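Local structure of Csm3 (Thermoplasma volcanium, 6AE2) at residues A[63-68]-A[73-78]. The protein probably binds the CRISPR RNA as a RAMP-family subunit of the type III-A Csm effector complex and may cleave target RNA. Numbering follows the deposited sequence.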
ATOM      1  N   THR A  63       0.716  18.341  10.412  1.00 25.96           N
ATOM      2  CA  THR A  63       1.009  19.119  11.606  1.00 26.21           C
ATOM      3  C   THR A  63       2.320  19.861  11.384  1.00 28.84           C
ATOM      4  O   THR A  63       3.064  19.582  10.441  1.00 31.54           O
ATOM      5  CB  THR A  63       1.078  18.238  12.857  1.00 23.68           C
ATOM      6  OG1 THR A  63       1.099  19.068  14.023  1.00 33.93           O
ATOM      7  CG2 THR A  63       2.330  17.376  12.837  1.00 22.02           C
ATOM      8  N   LYS A  64       2.600  20.815  12.267  1.00 37.37           N
ATOM      9  CA  LYS A  64       3.774  21.661  12.100  1.00 37.55           C
ATOM     10  C   LYS A  64       5.051  20.904  12.449  1.00 35.71           C
ATOM     11  O   LYS A  64       5.148  20.275  13.508  1.00 36.43           O
ATOM     12  CB  LYS A  64       3.656  22.913  12.968  1.00 39.83           C
ATOM     13  CG  LYS A  64       4.927  23.749  12.997  1.00 45.94           C
ATOM     14  CD  LYS A  64       4.761  25.015  13.823  1.00 54.76           C
ATOM     15  CE  LYS A  64       6.116  25.638  14.147  1.00 58.49           C
ATOM     16  NZ  LYS A  64       5.985  26.980  14.787  1.00 55.97           N
ATOM     17  N   TYR A  65       6.029  20.963  11.549  1.00 36.03           N
ATOM     18  CA  TYR A  65       7.394  20.537  11.815  1.00 30.98           C
ATOM     19  C   TYR A  65       8.310  21.749  11.759  1.00 37.59           C
ATOM     20  O   TYR A  65       8.040  22.717  11.042  1.00 33.61           O
ATOM     21  CB  TYR A  65       7.899  19.504  10.796  1.00 27.54           C
ATOM     22  CG  TYR A  65       7.229  18.146  10.824  1.00 31.09           C
ATOM     23  CD1 TYR A  65       5.877  18.004  10.538  1.00 21.44           C
ATOM     24  CD2 TYR A  65       7.963  17.000  11.106  1.00 21.89           C
ATOM     25  CE1 TYR A  65       5.270  16.760  10.546  1.00 23.47           C
ATOM     26  CE2 TYR A  65       7.364  15.752  11.120  1.00 23.06           C
ATOM     27  CZ  TYR A  65       6.018  15.637  10.838  1.00 28.70           C
ATOM     28  OH  TYR A  65       5.419  14.397  10.847  1.00 34.71           O
ATOM     29  N   LEU A  66       9.401  21.687  12.514  1.00 42.19           N
ATOM     30  CA  LEU A  66      10.490  22.654  12.400  1.00 43.58           C
ATOM     31  C   LEU A  66      11.579  21.982  11.569  1.00 53.12           C
ATOM     32  O   LEU A  66      12.371  21.190  12.085  1.00 61.09           O
ATOM     33  CB  LEU A  66      10.993  23.080  13.775  1.00 41.60           C
ATOM     34  CG  LEU A  66      11.833  24.357  13.838  1.00 46.10           C
ATOM     35  CD1 LEU A  66      10.937  25.579  13.928  1.00 45.28           C
ATOM     36  CD2 LEU A  66      12.781  24.309  15.024  1.00 46.10           C
ATOM     37  N   ILE A  67      11.601  22.289  10.273  1.00 51.58           N
ATOM     38  CA  ILE A  67      12.469  21.606   9.321  1.00 46.84           C
ATOM     39  C   ILE A  67      13.856  22.232   9.362  1.00 49.45           C
ATOM     40  O   ILE A  67      13.997  23.460   9.301  1.00 49.21           O
ATOM     41  CB  ILE A  67      11.874  21.661   7.905  1.00 52.34           C
ATOM     42  CG1 ILE A  67      10.737  20.648   7.781  1.00 54.13           C
ATOM     43  CG2 ILE A  67      12.944  21.401   6.848  1.00 50.18           C
ATOM     44  CD1 ILE A  67      11.033  19.317   8.452  1.00 50.28           C
ATOM     45  N   ASN A  68      14.881  21.380   9.462  1.00 54.44           N
ATOM     46  CA  ASN A  68      16.280  21.788   9.587  1.00 49.85           C
ATOM     47  C   ASN A  68      16.521  22.617  10.845  1.00 47.72           C
ATOM     48  O   ASN A  68      17.544  23.300  10.950  1.00 51.23           O
ATOM     49  CB  ASN A  68      16.761  22.552   8.344  1.00 47.60           C
ATOM     50  CG  ASN A  68      18.282  22.630   8.250  1.00 52.84           C
ATOM     51  OD1 ASN A  68      18.994  21.849   8.882  1.00 50.28           O
ATOM     52  ND2 ASN A  68      18.782  23.586   7.472  1.00 30.54           N
ATOM     53  N   CYS A  73       7.003  24.140   8.990  1.00 34.30           N
ATOM     54  CA  CYS A  73       6.431  23.508   7.812  1.00 37.89           C
ATOM     55  C   CYS A  73       5.327  22.558   8.247  1.00 37.14           C
ATOM     56  O   CYS A  73       5.494  21.799   9.206  1.00 38.28           O
ATOM     57  CB  CYS A  73       7.502  22.753   7.020  1.00 43.66           C
ATOM     58  SG  CYS A  73       7.143  22.553   5.269  1.00 62.73           S
ATOM     59  N   ASP A  74       4.201  22.609   7.543  1.00 36.46           N
ATOM     60  CA  ASP A  74       3.118  21.656   7.745  1.00 36.51           C
ATOM     61  C   ASP A  74       3.418  20.411   6.922  1.00 35.77           C
ATOM     62  O   ASP A  74       3.569  20.495   5.699  1.00 38.08           O
ATOM     63  CB  ASP A  74       1.776  22.265   7.344  1.00 41.04           C
ATOM     64  CG  ASP A  74       1.265  23.268   8.360  1.00 48.60           C
ATOM     65  OD1 ASP A  74       1.742  23.238   9.514  1.00 46.61           O
ATOM     66  OD2 ASP A  74       0.392  24.088   8.005  1.00 52.31           O
ATOM     67  N   LEU A  75       3.512  19.265   7.581  1.00 26.98           N
ATOM     68  CA  LEU A  75       3.926  18.032   6.937  1.00 29.46           C
ATOM     69  C   LEU A  75       3.074  16.885   7.450  1.00 31.11           C
ATOM     70  O   LEU A  75       2.502  16.971   8.545  1.00 26.60           O
ATOM     71  CB  LEU A  75       5.412  17.745   7.194  1.00 35.77           C
ATOM     72  CG  LEU A  75       6.446  18.478   6.342  1.00 36.14           C
ATOM     73  CD1 LEU A  75       7.801  18.463   7.049  1.00 34.07           C
ATOM     74  CD2 LEU A  75       6.531  17.826   4.968  1.00 40.67           C
ATOM     75  N   PRO A  76       2.961  15.799   6.684  1.00 35.75           N
ATOM     76  CA  PRO A  76       2.125  14.674   7.116  1.00 29.69           C
ATOM     77  C   PRO A  76       2.613  14.044   8.411  1.00 23.94           C
ATOM     78  O   PRO A  76       3.798  14.096   8.754  1.00 24.39           O
ATOM     79  CB  PRO A  76       2.238  13.682   5.953  1.00 28.62           C
ATOM     80  CG  PRO A  76       2.568  14.520   4.780  1.00 34.00           C
ATOM     81  CD  PRO A  76       3.442  15.622   5.302  1.00 34.75           C
ATOM     82  N   TYR A  77       1.668  13.456   9.136  1.00 23.71           N
ATOM     83  CA  TYR A  77       1.961  12.528  10.216  1.00 21.15           C
ATOM     84  C   TYR A  77       0.904  11.435  10.182  1.00 21.27           C
ATOM     85  O   TYR A  77      -0.164  11.598   9.588  1.00 28.49           O
ATOM     86  CB  TYR A  77       2.001  13.220  11.588  1.00 20.58           C
ATOM     87  CG  TYR A  77       0.647  13.542  12.189  1.00 23.51           C
ATOM     88  CD1 TYR A  77       0.008  14.741  11.904  1.00 26.30           C
ATOM     89  CD2 TYR A  77       0.018  12.654  13.056  1.00 16.14           C
ATOM     90  CE1 TYR A  77      -1.223  15.043  12.454  1.00 27.67           C
ATOM     91  CE2 TYR A  77      -1.216  12.947  13.607  1.00 16.81           C
ATOM     92  CZ  TYR A  77      -1.830  14.143  13.304  1.00 25.86           C
ATOM     93  OH  TYR A  77      -3.054  14.442  13.851  1.00 29.65           O
ATOM     94  N   ILE A  78       1.213  10.308  10.811  1.00 24.80           N
ATOM     95  CA  ILE A  78       0.307   9.166  10.833  1.00 26.38           C
ATOM     96  C   ILE A  78      -0.328   9.099  12.219  1.00 20.99           C
ATOM     97  O   ILE A  78       0.363   8.799  13.205  1.00 20.21           O
ATOM     98  CB  ILE A  78       1.025   7.857  10.481  1.00 24.89           C
ATOM     99  CG1 ILE A  78       1.588   7.932   9.061  1.00 26.98           C
ATOM    100  CG2 ILE A  78       0.071   6.683  10.600  1.00 15.66           C
ATOM    101  CD1 ILE A  78       2.112   6.607   8.541  1.00 25.62           C
TER
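The ring of Y65 lies across the side chain of L75, which meets it through two different carbons. CB of L75 packs obliquely against Y65 CD1 at 3.4 Å, while L75 CD1 forms an off-centre CH-pi contact, 4.3 Å from the ring centroid. With CG of Y65 anti to its carbonyl carbon (chi1 -67°), the ring runs along the neighbouring strand instead of standing off it, and its hydroxyl arrives beside the carbonyl of P76. That OH-to-O bond is weak; the hydroxyl is also hydrogen-bonded to the backbone N of L132. Tyrosine thus suits a buried site that needs an apolar ring ending in a polar group.

Strands 62-67 and 71-78 form an antiparallel beta hairpin at one border of the six-stranded sheet in this RAMP-family protein, 62-67 being outermost within the chain. T63 and L75 make a hydrogen-bonded pair: T63 N to L75 O and L75 N to T63 O each span 2.9 Å. Y65 and C73 make a second such pair, nearer the turn.

T63, beta-branched and suited to a strand, offers its methyl CG2 to Y77 CD1 at 3.6 Å, the two side chains crossing at about a right angle. Nearer the turn, CD1 of I67 reaches L75 CD1 at 3.6 Å. Branched and wholly apolar, the buried leucine suits its place between the Y65 ring, I67 and A143 of helix 140-143.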